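Amidohydrolase (Pseudomonas aeruginosa, PDB 2I5G) probably acts as a metal-dependent dipeptidase of the membrane dipeptidase (M19) family, built on a TIM-barrel fold. Local coordinates at residues A146-N149 with M154-L157; K163-V168 with V176-C181; E167-S172 with A202-F207; E196-I201 with M236-E241; E230-V235 with D242-G247. The protein carries 2 engineered substitutions. All coordinates share one frame; numbering follows the deposited sequence.

Contact 1: A146-N149 with M154-L157; sequences AEMN and MCDL
The backbone of Met154 is hydrogen-bonded to Gly114 and Val116 of strand 113-117, and the methyl Met148 CE lies 3.6 Å from Met154 O. The approach of the methyl is packing, not a hydrogen bond. The contact belongs to a beta-alpha-beta unit of the TIM barrel: strand 113-117, helix 139-151 and strand 154-156. Only four residues separate the two segments, so the helix runs almost directly into the strand it covers. Met148 and Met154 are both selenomethionine, but their side chains play different parts. Met148 reaches across the interface. Its CG sits beside the backbone N, the chain stays extended through CG and SE, and the last torsion then bends it (chi3 69°). That bend brings the terminal methyl, rather than the selenium, against the strand. Met154 contributes its backbone, while its CB points away from the helix and its side chain packs on Cys177. Met148 also touches Ile153 in the connecting loop and Val116 of strand 113-117. Cys155 is the second strand residue that meets it. The sulfur also lies beside its own backbone N (chi1 -63°), and the side chain is packed further by Met118 and Val176. All three touching residues are buried. No hydrogen bond joins the segments. The only side-chain to side-chain contact is that of Met148 CE with Cys155 SG, at 3.9 Å.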
# COMPACT_ATOMS: atom_id res chain seq x y z
N ALA A 146 4.38 -14.15 -8.00
CA ALA A 146 4.33 -15.61 -8.01
C ALA A 146 2.95 -16.14 -8.39
O ALA A 146 2.82 -16.91 -9.34
CB ALA A 146 4.75 -16.15 -6.65
N GLU A 147 1.91 -15.73 -7.65
CA GLU A 147 0.56 -16.19 -7.95
C GLU A 147 0.13 -15.82 -9.37
O GLU A 147 -0.54 -16.60 -10.04
CB GLU A 147 -0.46 -15.62 -6.95
CG GLU A 147 -1.90 -16.09 -7.21
CD GLU A 147 -2.12 -17.57 -6.90
OE1 GLU A 147 -1.17 -18.37 -7.06
OE2 GLU A 147 -3.24 -17.94 -6.50
N MSE A 148 0.51 -14.63 -9.82
CA MSE A 148 0.18 -14.20 -11.18
C MSE A 148 0.81 -15.14 -12.21
O MSE A 148 0.21 -15.41 -13.26
CB MSE A 148 0.65 -12.76 -11.42
CG MSE A 148 -0.18 -11.71 -10.71
SE MSE A 148 0.44 -9.88 -10.94
CE MSE A 148 0.02 -9.68 -12.82
N ASN A 149 2.01 -15.64 -11.92
CA ASN A 149 2.68 -16.56 -12.83
C ASN A 149 1.95 -17.90 -12.84
O ASN A 149 1.84 -18.54 -13.88
CB ASN A 149 4.13 -16.81 -12.39
CG ASN A 149 5.02 -15.61 -12.59
OD1 ASN A 149 4.70 -14.72 -13.38
ND2 ASN A 149 6.15 -15.58 -11.89
N MSE A 154 -0.42 -11.73 -17.04
CA MSE A 154 0.82 -11.07 -17.39
C MSE A 154 1.12 -9.82 -16.57
O MSE A 154 0.22 -9.01 -16.31
CB MSE A 154 0.81 -10.73 -18.87
CG MSE A 154 2.03 -9.97 -19.34
SE MSE A 154 2.17 -9.97 -21.26
CE MSE A 154 4.10 -9.95 -21.39
N CYS A 155 2.38 -9.68 -16.18
CA CYS A 155 2.85 -8.54 -15.40
C CYS A 155 3.18 -7.37 -16.32
O CYS A 155 3.94 -7.51 -17.27
CB CYS A 155 4.10 -8.92 -14.61
SG CYS A 155 3.88 -10.22 -13.37
N ASP A 156 2.60 -6.21 -16.02
CA ASP A 156 2.81 -5.00 -16.81
C ASP A 156 3.57 -4.01 -15.94
O ASP A 156 3.34 -3.92 -14.72
CB ASP A 156 1.46 -4.43 -17.26
CG ASP A 156 1.60 -3.20 -18.14
OD1 ASP A 156 2.49 -3.20 -19.02
OD2 ASP A 156 0.81 -2.25 -17.96
N LEU A 157 4.48 -3.25 -16.56
CA LEU A 157 5.31 -2.30 -15.82
C LEU A 157 5.43 -0.91 -16.41
O LEU A 157 6.31 -0.14 -16.01
CB LEU A 157 6.71 -2.89 -15.64
CG LEU A 157 6.81 -4.27 -14.99
CD1 LEU A 157 8.19 -4.82 -15.26
CD2 LEU A 157 6.53 -4.18 -13.50

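Contact 2: K163-V168 with V176-C181; sequences KTSEEV and VCYSHC
Tyr178 carries its CG beside the backbone N (chi1 -75°), which sends the long ring out toward helix 162-171. Ser165 meets it from the helix with its OG also beside the backbone N (chi1 -83°). The two side chains come together at the phenol end. Ser165 CB lies 3.9 Å from Tyr178 OH, and Ser165 OG stands at the ring edge, near the ring plane, 4.2 Å from Tyr178 CE1. The two hydroxyls do not bond to each other. Ser165 OG is instead hydrogen-bonded to Gly161 O, in the residue just before the helix begins. Further along the helix, Val168 meets Val176 of the other segment, branch to branch, with CG1 of Val168 4.2 Å from CG1 of Val176. Leu157 touches Ser165, Val168 and Tyr178 and so helps fill the same interior layer. The contact thus sets a TIM-barrel helix against the strand that follows it in the chain. Just beyond Tyr178 that strand turns a corner at Ser179 and His180. The four touching residues are buried and no hydrogen bond crosses between the segments. The segments are therefore held by van der Waals packing, apolar at the valines and unbonded at the two hydroxyls, with the serine hydroxyl satisfied by Gly161 O, just ahead of its helix.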
# COMPACT_ATOMS: atom_id res chain seq x y z
N LYS A 163 13.32 0.77 -9.98
CA LYS A 163 13.73 -0.18 -8.96
C LYS A 163 12.79 -1.37 -8.88
O LYS A 163 13.22 -2.52 -8.97
CB LYS A 163 13.79 0.49 -7.58
CG LYS A 163 15.15 1.07 -7.21
CD LYS A 163 15.46 2.35 -7.98
CE LYS A 163 14.72 3.56 -7.41
NZ LYS A 163 15.14 3.88 -6.01
N THR A 164 11.50 -1.11 -8.72
CA THR A 164 10.58 -2.22 -8.62
C THR A 164 10.40 -2.92 -9.97
O THR A 164 10.15 -4.13 -10.03
CB THR A 164 9.20 -1.79 -8.02
OG1 THR A 164 8.14 -2.44 -8.71
CG2 THR A 164 9.03 -0.29 -8.08
N SER A 165 10.55 -2.17 -11.05
CA SER A 165 10.42 -2.77 -12.37
C SER A 165 11.47 -3.85 -12.58
O SER A 165 11.16 -4.94 -13.04
CB SER A 165 10.53 -1.73 -13.47
OG SER A 165 9.29 -1.07 -13.68
N GLU A 166 12.72 -3.55 -12.24
CA GLU A 166 13.79 -4.51 -12.43
C GLU A 166 13.61 -5.78 -11.60
O GLU A 166 13.88 -6.88 -12.07
CB GLU A 166 15.15 -3.90 -12.11
CG GLU A 166 16.30 -4.86 -12.40
CD GLU A 166 17.66 -4.29 -12.06
OE1 GLU A 166 17.99 -3.19 -12.58
OE2 GLU A 166 18.40 -4.94 -11.29
N GLU A 167 13.16 -5.62 -10.36
CA GLU A 167 12.96 -6.77 -9.48
C GLU A 167 11.88 -7.68 -10.06
O GLU A 167 12.00 -8.90 -10.03
CB GLU A 167 12.57 -6.31 -8.08
CG GLU A 167 13.73 -5.67 -7.32
CD GLU A 167 13.31 -4.98 -6.04
OE1 GLU A 167 12.68 -5.63 -5.18
OE2 GLU A 167 13.61 -3.78 -5.88
N VAL A 168 10.83 -7.08 -10.61
CA VAL A 168 9.74 -7.84 -11.20
C VAL A 168 10.23 -8.65 -12.41
O VAL A 168 9.84 -9.80 -12.60
CB VAL A 168 8.57 -6.91 -11.63
CG1 VAL A 168 7.51 -7.69 -12.40
CG2 VAL A 168 7.96 -6.27 -10.39
N VAL A 176 7.36 -10.45 -18.94
CA VAL A 176 6.58 -9.32 -18.43
C VAL A 176 6.59 -8.28 -19.55
O VAL A 176 7.22 -8.49 -20.59
CB VAL A 176 7.20 -8.72 -17.15
CG1 VAL A 176 7.18 -9.77 -16.04
CG2 VAL A 176 8.60 -8.24 -17.43
N CYS A 177 5.92 -7.15 -19.36
CA CYS A 177 5.88 -6.17 -20.43
C CYS A 177 5.70 -4.74 -20.00
O CYS A 177 5.36 -4.45 -18.85
CB CYS A 177 4.73 -6.52 -21.38
SG CYS A 177 3.09 -6.30 -20.59
N TYR A 178 5.94 -3.84 -20.95
CA TYR A 178 5.74 -2.41 -20.79
C TYR A 178 4.69 -2.20 -21.88
O TYR A 178 5.01 -1.71 -22.97
CB TYR A 178 6.98 -1.59 -21.13
CG TYR A 178 8.09 -1.62 -20.11
CD1 TYR A 178 7.82 -1.49 -18.74
CD2 TYR A 178 9.43 -1.73 -20.50
CE1 TYR A 178 8.85 -1.47 -17.80
CE2 TYR A 178 10.46 -1.72 -19.57
CZ TYR A 178 10.17 -1.59 -18.22
OH TYR A 178 11.19 -1.57 -17.31
N SER A 179 3.45 -2.60 -21.59
CA SER A 179 2.35 -2.49 -22.54
C SER A 179 2.31 -1.19 -23.32
O SER A 179 1.97 -1.18 -24.50
CB SER A 179 1.01 -2.69 -21.82
OG SER A 179 0.77 -1.66 -20.88
N HIS A 180 2.66 -0.09 -22.66
CA HIS A 180 2.65 1.21 -23.33
C HIS A 180 3.67 2.20 -22.77
O HIS A 180 3.49 2.75 -21.69
CB HIS A 180 1.24 1.82 -23.27
CG HIS A 180 0.72 2.05 -21.88
ND1 HIS A 180 0.44 1.02 -21.00
CD2 HIS A 180 0.41 3.19 -21.23
CE1 HIS A 180 -0.01 1.53 -19.87
NE2 HIS A 180 -0.05 2.84 -19.98
N CYS A 181 4.74 2.44 -23.53
CA CYS A 181 5.77 3.38 -23.09
C CYS A 181 6.56 3.93 -24.27
O CYS A 181 6.39 3.51 -25.41
CB CYS A 181 6.72 2.70 -22.12
SG CYS A 181 7.69 1.42 -22.93

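Contact 3: E167-S172 with A202-F207; sequences EVILES and ADHGGF
Van der Waals contacts make up the meeting between Ile169, Leu170 and His204. Ile169 puts its CG2 branch against the root of the histidine, 3.6 Å from His204 CB and 3.9 Å from His204 CG. The two side chains cross at about a right angle. Leu170 works at the far end of the ring, with its CD1 methyl 3.5 Å from His204 NE2. Both methyls come to the imidazole at a slant. The ring is directed at them because its CG lies beside the backbone N of His204 (chi1 -69°). Ile169 is buried, whereas Leu170 and His204 lie on the surface of the protein. Two neighbouring outer helices of the TIM barrel meet here. Ile169 and Leu170 sit near the end of helix 162-171, and His204 is the first residue after helix 195-203 to leave helical angles. Phe200 extends the patch, touching Ile169 and Leu170 and meeting the His204 ring with the planes at about 35°. Hydrogen bonds act within each side and not between them. His204 ND1 is bonded to Phe200 O, which ties the imidazole back to its own helix and limits its turning. Ser172 N bonds to Val168 O at 3.0 Å as its helix ends. Gly205 N bonds to Ala202 O at the same length, and Gly205 takes positive phi (68°) where the chain bends toward strand 207-210. Among the charged groups, Glu167 of helix 162-171 forms a salt bridge with Arg133 of the second subunit.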
# COMPACT_ATOMS: atom_id res chain seq x y z
N GLU A 167 13.16 -5.62 -10.36
CA GLU A 167 12.96 -6.77 -9.48
C GLU A 167 11.88 -7.68 -10.06
O GLU A 167 12.00 -8.90 -10.03
CB GLU A 167 12.57 -6.31 -8.08
CG GLU A 167 13.73 -5.67 -7.32
CD GLU A 167 13.31 -4.98 -6.04
OE1 GLU A 167 12.68 -5.63 -5.18
OE2 GLU A 167 13.61 -3.78 -5.88
N VAL A 168 10.83 -7.08 -10.61
CA VAL A 168 9.74 -7.84 -11.20
C VAL A 168 10.23 -8.65 -12.41
O VAL A 168 9.84 -9.80 -12.60
CB VAL A 168 8.57 -6.91 -11.63
CG1 VAL A 168 7.51 -7.69 -12.40
CG2 VAL A 168 7.96 -6.27 -10.39
N ILE A 169 11.08 -8.05 -13.24
CA ILE A 169 11.59 -8.76 -14.41
C ILE A 169 12.42 -9.97 -13.99
O ILE A 169 12.37 -11.03 -14.62
CB ILE A 169 12.47 -7.84 -15.29
CG1 ILE A 169 11.65 -6.65 -15.79
CG2 ILE A 169 13.04 -8.65 -16.47
CD1 ILE A 169 12.46 -5.62 -16.55
N LEU A 170 13.17 -9.80 -12.91
CA LEU A 170 14.04 -10.84 -12.38
C LEU A 170 13.29 -11.91 -11.59
O LEU A 170 13.77 -13.03 -11.44
CB LEU A 170 15.10 -10.20 -11.49
CG LEU A 170 16.56 -10.05 -11.94
CD1 LEU A 170 16.66 -9.96 -13.46
CD2 LEU A 170 17.14 -8.81 -11.28
N GLU A 171 12.10 -11.58 -11.10
CA GLU A 171 11.29 -12.49 -10.30
C GLU A 171 10.29 -13.36 -11.07
O GLU A 171 10.09 -14.52 -10.73
CB GLU A 171 10.57 -11.69 -9.21
CG GLU A 171 9.40 -12.38 -8.50
CD GLU A 171 9.84 -13.42 -7.48
OE1 GLU A 171 10.70 -13.10 -6.63
OE2 GLU A 171 9.31 -14.55 -7.52
N SER A 172 9.66 -12.80 -12.10
CA SER A 172 8.68 -13.56 -12.86
C SER A 172 9.33 -14.64 -13.70
O SER A 172 10.42 -14.45 -14.24
CB SER A 172 7.85 -12.65 -13.77
OG SER A 172 8.62 -12.25 -14.88
N ALA A 202 14.19 -6.86 -22.74
CA ALA A 202 14.16 -7.73 -23.91
C ALA A 202 15.10 -8.92 -23.68
O ALA A 202 14.78 -10.05 -24.03
CB ALA A 202 14.59 -6.95 -25.15
N ASP A 203 16.26 -8.66 -23.07
CA ASP A 203 17.22 -9.72 -22.81
C ASP A 203 16.62 -10.81 -21.93
O ASP A 203 16.96 -11.98 -22.06
CB ASP A 203 18.49 -9.17 -22.15
CG ASP A 203 19.43 -8.54 -23.15
OD1 ASP A 203 19.61 -9.11 -24.24
OD2 ASP A 203 20.00 -7.47 -22.84
N HIS A 204 15.71 -10.41 -21.04
CA HIS A 204 15.06 -11.35 -20.15
C HIS A 204 13.74 -11.88 -20.73
O HIS A 204 12.82 -12.20 -19.99
CB HIS A 204 14.82 -10.71 -18.78
CG HIS A 204 16.08 -10.45 -18.01
ND1 HIS A 204 16.93 -9.41 -18.30
CD2 HIS A 204 16.66 -11.13 -16.99
CE1 HIS A 204 17.98 -9.46 -17.51
NE2 HIS A 204 17.84 -10.50 -16.70
N GLY A 205 13.68 -11.96 -22.05
CA GLY A 205 12.49 -12.47 -22.72
C GLY A 205 11.27 -11.59 -22.60
O GLY A 205 10.14 -12.05 -22.82
N GLY A 206 11.47 -10.32 -22.27
CA GLY A 206 10.36 -9.39 -22.11
C GLY A 206 9.76 -8.88 -23.41
O GLY A 206 10.25 -9.17 -24.51
N PHE A 207 8.69 -8.10 -23.28
CA PHE A 207 7.99 -7.54 -24.42
C PHE A 207 7.81 -6.05 -24.21
O PHE A 207 7.76 -5.58 -23.08
CB PHE A 207 6.62 -8.21 -24.56
CG PHE A 207 5.90 -7.86 -25.83
CD1 PHE A 207 6.31 -8.39 -27.05
CD2 PHE A 207 4.83 -6.97 -25.81
CE1 PHE A 207 5.67 -8.03 -28.23
CE2 PHE A 207 4.19 -6.61 -26.98
CZ PHE A 207 4.60 -7.13 -28.19

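Contact 4: E196-I201 with M236-E241; sequences EELKFI and MNIVGE
Ile238 packs on Leu198 and Lys199 with different branches, and the packing is closest at its CG2 branch. Ile238 CG2 lies 3.6 Å from Lys199 CB, against the root of the lysine. The CA atoms of Lys199 and Ile238 are only 5.8 Å apart, so the backbones themselves come near. The other branch of Ile238 serves Leu198. Its CG1 sits beside the backbone N (chi1 -59°) and brings Ile238 CD1 to within 4.1 Å of Leu198 CD1, the two chains crossing at about a right angle. Val239 adds a second touch on Leu198, with Val239 CG2 3.8 Å from Leu198 O and 4.4 Å from Leu198 CB. Leu198 is buried. The solvent side is formed by Lys199, whose chain leads away from Ile238 after CB and ends in a salt bridge of NZ with Asp203 OD2. No hydrogen bond spans the interface. Helix 225-239 stops here: Gly240 N still bonds to Met236 O at 3.0 Å, but Gly240 takes positive phi (101°) and the chain turns off. The contact joins two outer helices of the TIM barrel. Ile201 and Val239 both rest on Val208 of strand 207-210, which lies beneath the pair. Phe200 faces helix 162-171 on another side, and Met236 packs on Val306 of helix 304-323.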
# COMPACT_ATOMS: atom_id res chain seq x y z
N GLU A 196 19.11 1.33 -21.62
CA GLU A 196 19.54 0.24 -20.76
C GLU A 196 18.33 -0.56 -20.28
O GLU A 196 18.37 -1.79 -20.23
CB GLU A 196 20.33 0.79 -19.56
CG GLU A 196 19.80 2.11 -19.00
CD GLU A 196 20.37 3.35 -19.70
OE1 GLU A 196 21.52 3.73 -19.39
OE2 GLU A 196 19.68 3.94 -20.55
N GLU A 197 17.26 0.15 -19.95
CA GLU A 197 16.03 -0.50 -19.48
C GLU A 197 15.37 -1.33 -20.56
O GLU A 197 14.96 -2.47 -20.32
CB GLU A 197 15.04 0.55 -18.99
CG GLU A 197 15.39 1.16 -17.66
CD GLU A 197 14.32 2.11 -17.18
OE1 GLU A 197 14.23 3.24 -17.72
OE2 GLU A 197 13.55 1.73 -16.27
N LEU A 198 15.25 -0.75 -21.75
CA LEU A 198 14.63 -1.44 -22.87
C LEU A 198 15.43 -2.67 -23.26
O LEU A 198 14.87 -3.68 -23.67
CB LEU A 198 14.54 -0.50 -24.06
CG LEU A 198 13.64 0.73 -23.90
CD1 LEU A 198 13.83 1.63 -25.09
CD2 LEU A 198 12.17 0.31 -23.76
N LYS A 199 16.75 -2.59 -23.12
CA LYS A 199 17.61 -3.71 -23.48
C LYS A 199 17.53 -4.79 -22.43
O LYS A 199 17.58 -5.99 -22.74
CB LYS A 199 19.06 -3.24 -23.65
CG LYS A 199 20.06 -4.36 -23.87
CD LYS A 199 21.46 -3.82 -24.18
CE LYS A 199 22.55 -4.82 -23.82
NZ LYS A 199 22.41 -6.13 -24.51
N PHE A 200 17.38 -4.37 -21.18
CA PHE A 200 17.30 -5.29 -20.05
C PHE A 200 16.01 -6.12 -20.05
O PHE A 200 16.04 -7.30 -19.70
CB PHE A 200 17.39 -4.50 -18.73
CG PHE A 200 17.50 -5.37 -17.50
CD1 PHE A 200 18.74 -5.78 -17.04
CD2 PHE A 200 16.36 -5.78 -16.82
CE1 PHE A 200 18.84 -6.59 -15.90
CE2 PHE A 200 16.45 -6.59 -15.69
CZ PHE A 200 17.69 -7.00 -15.23
N ILE A 201 14.89 -5.52 -20.45
CA ILE A 201 13.64 -6.27 -20.44
C ILE A 201 13.55 -7.22 -21.63
O ILE A 201 12.92 -8.27 -21.54
CB ILE A 201 12.40 -5.36 -20.43
CG1 ILE A 201 11.15 -6.21 -20.23
CG2 ILE A 201 12.30 -4.57 -21.74
CD1 ILE A 201 9.85 -5.43 -20.23
N MSE A 236 12.66 -0.83 -31.58
CA MSE A 236 12.95 -2.10 -32.23
C MSE A 236 14.44 -2.25 -32.47
O MSE A 236 14.94 -3.37 -32.64
CB MSE A 236 12.19 -2.20 -33.55
CG MSE A 236 12.37 -3.55 -34.23
SE MSE A 236 11.26 -3.77 -35.78
CE MSE A 236 12.42 -2.90 -37.07
N ASN A 237 15.16 -1.13 -32.48
CA ASN A 237 16.60 -1.16 -32.69
C ASN A 237 17.32 -1.75 -31.48
O ASN A 237 18.44 -2.25 -31.60
CB ASN A 237 17.11 0.25 -32.96
CG ASN A 237 18.64 0.34 -32.96
OD1 ASN A 237 19.31 -0.34 -33.74
ND2 ASN A 237 19.18 1.17 -32.08
N ILE A 238 16.67 -1.70 -30.31
CA ILE A 238 17.25 -2.23 -29.07
C ILE A 238 16.61 -3.56 -28.69
O ILE A 238 17.29 -4.54 -28.39
CB ILE A 238 17.03 -1.24 -27.90
CG1 ILE A 238 17.66 0.11 -28.23
CG2 ILE A 238 17.61 -1.81 -26.61
CD1 ILE A 238 17.28 1.20 -27.27
N VAL A 239 15.28 -3.56 -28.71
CA VAL A 239 14.47 -4.73 -28.36
C VAL A 239 14.49 -5.89 -29.36
O VAL A 239 14.50 -7.06 -28.97
CB VAL A 239 12.99 -4.28 -28.15
CG1 VAL A 239 12.06 -5.48 -28.13
CG2 VAL A 239 12.87 -3.49 -26.86
N GLY A 240 14.50 -5.58 -30.65
CA GLY A 240 14.50 -6.64 -31.65
C GLY A 240 13.10 -6.83 -32.21
O GLY A 240 12.12 -6.43 -31.58
N GLU A 241 12.99 -7.47 -33.37
CA GLU A 241 11.68 -7.65 -34.00
C GLU A 241 10.75 -8.66 -33.36
O GLU A 241 9.62 -8.82 -33.82
CB GLU A 241 11.84 -7.99 -35.48
CG GLU A 241 12.70 -9.19 -35.78
CD GLU A 241 12.68 -9.54 -37.25
OE1 GLU A 241 11.67 -10.12 -37.70
OE2 GLU A 241 13.66 -9.22 -37.95

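Contact 5: E230-V235 with D242-G247; sequences EAIEYV and DAIGIG
Ile232 and Ile244 cross at about a right angle, and so do Ile232 and Ile246. Ile232 reaches both strand residues with different branches. Ile232 CG2 lies 3.7 Å from Ile244 CD1. Its CD1, on the other branch, is turned to Ile246 CD1. The split follows from the first torsion (chi1 -70°), which places CG1 beside the backbone N and CG2 anti to it. Ile244 is fully extended, with CG1 anti to the backbone N, which carries CD1 to the helix. Val235 approaches the same methyl obliquely, and Val235 CG1 lies 4.2 Å from Ile244 CD1. One methyl of the strand is thus met by two helix residues, one turn apart. Helix 225-239 and strand 244-246 are consecutive elements of a beta-alpha-beta unit that begins with strand 207-210. The short segments run nearly antiparallel, at 157°, with axes 9.4 Å apart at closest approach. This is the helix-over-strand layer of the TIM barrel. The four touching residues are buried and no hydrogen bond links the segments. Val208 and Val210 of the first strand touch Val235, and Val210 also touches Ile232 and Ile244. Val310 of helix 304-323 packs on the same two isoleucines, Ile232 and Ile244. Ile244 O is bonded by Asn314 ND2 and Ile246 O by Trp315 NE1.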
# COMPACT_ATOMS: atom_id res chain seq x y z
N GLU A 230 8.90 6.51 -35.92
CA GLU A 230 10.28 6.80 -35.56
C GLU A 230 10.60 6.19 -34.20
O GLU A 230 11.63 5.54 -34.02
CB GLU A 230 10.50 8.31 -35.51
CG GLU A 230 11.84 8.74 -34.92
CD GLU A 230 12.02 10.25 -34.88
OE1 GLU A 230 13.02 10.72 -34.29
OE2 GLU A 230 11.16 10.97 -35.45
N ALA A 231 9.71 6.41 -33.23
CA ALA A 231 9.92 5.89 -31.89
C ALA A 231 9.82 4.36 -31.91
O ALA A 231 10.56 3.69 -31.20
CB ALA A 231 8.89 6.48 -30.93
N ILE A 232 8.92 3.83 -32.73
CA ILE A 232 8.75 2.38 -32.82
C ILE A 232 9.98 1.73 -33.42
O ILE A 232 10.31 0.58 -33.10
CB ILE A 232 7.50 2.02 -33.65
CG1 ILE A 232 6.24 2.40 -32.85
CG2 ILE A 232 7.48 0.53 -33.98
CD1 ILE A 232 4.97 2.12 -33.56
N GLU A 233 10.68 2.45 -34.28
CA GLU A 233 11.88 1.92 -34.91
C GLU A 233 13.07 2.05 -33.96
O GLU A 233 13.95 1.19 -33.94
CB GLU A 233 12.13 2.65 -36.23
CG GLU A 233 10.95 2.52 -37.19
CD GLU A 233 11.02 3.46 -38.40
OE1 GLU A 233 11.34 4.65 -38.22
OE2 GLU A 233 10.74 2.99 -39.52
N TYR A 234 13.07 3.11 -33.15
CA TYR A 234 14.14 3.34 -32.18
C TYR A 234 14.12 2.18 -31.19
O TYR A 234 15.16 1.61 -30.87
CB TYR A 234 13.91 4.65 -31.43
CG TYR A 234 14.94 4.98 -30.37
CD1 TYR A 234 16.09 5.69 -30.68
CD2 TYR A 234 14.76 4.58 -29.04
CE1 TYR A 234 17.05 6.00 -29.69
CE2 TYR A 234 15.70 4.88 -28.06
CZ TYR A 234 16.84 5.59 -28.38
OH TYR A 234 17.77 5.90 -27.40
N VAL A 235 12.93 1.83 -30.72
CA VAL A 235 12.77 0.75 -29.75
C VAL A 235 13.11 -0.60 -30.35
O VAL A 235 13.76 -1.42 -29.71
CB VAL A 235 11.31 0.69 -29.18
CG1 VAL A 235 11.12 -0.56 -28.33
CG2 VAL A 235 11.03 1.93 -28.34
N ASP A 242 11.19 -9.34 -32.32
CA ASP A 242 10.32 -10.32 -31.68
C ASP A 242 9.74 -9.88 -30.34
O ASP A 242 8.84 -10.53 -29.81
CB ASP A 242 11.07 -11.64 -31.51
CG ASP A 242 11.20 -12.41 -32.82
OD1 ASP A 242 11.97 -13.40 -32.85
OD2 ASP A 242 10.53 -12.04 -33.80
N ALA A 243 10.23 -8.76 -29.80
CA ALA A 243 9.75 -8.27 -28.52
C ALA A 243 9.12 -6.87 -28.57
O ALA A 243 9.10 -6.16 -27.56
CB ALA A 243 10.88 -8.28 -27.52
N ILE A 244 8.60 -6.48 -29.73
CA ILE A 244 8.00 -5.16 -29.88
C ILE A 244 6.57 -5.22 -30.40
O ILE A 244 6.22 -6.08 -31.21
CB ILE A 244 8.85 -4.29 -30.83
CG1 ILE A 244 8.35 -2.86 -30.82
CG2 ILE A 244 8.79 -4.85 -32.25
CD1 ILE A 244 9.12 -1.95 -31.75
N GLY A 245 5.73 -4.30 -29.93
CA GLY A 245 4.34 -4.27 -30.35
C GLY A 245 3.73 -2.89 -30.15
O GLY A 245 4.42 -1.94 -29.80
N ILE A 246 2.42 -2.80 -30.37
CA ILE A 246 1.71 -1.54 -30.23
C ILE A 246 0.91 -1.42 -28.93
O ILE A 246 0.31 -2.39 -28.47
CB ILE A 246 0.75 -1.32 -31.42
CG1 ILE A 246 1.57 -1.09 -32.68
CG2 ILE A 246 -0.17 -0.12 -31.16
CD1 ILE A 246 2.54 0.07 -32.58
N GLY A 247 0.94 -0.22 -28.35
CA GLY A 247 0.20 0.10 -27.13
C GLY A 247 -0.16 1.58 -27.20
O GLY A 247 0.34 2.40 -26.43

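From the N terminus, contact 1 comes first and closes the short loop between helix 139-151 and strand 154-156. It is complete before the others open. Contact 2 then closes helix 162-171 onto strand 177-181. Contact 3 starts from the same helix, sharing Glu167 and Val168, and reaches on to the end of helix 195-203. Contact 4 crosses contact 3 by leaving helix 195-203 for helix 225-239. Contact 5 crosses contact 4 in turn and closes helix 225-239 onto strand 244-246. Contacts 1, 2 and 5 tie helices to barrel strands. Contacts 3 and 4 tie neighbouring outer helices side by side.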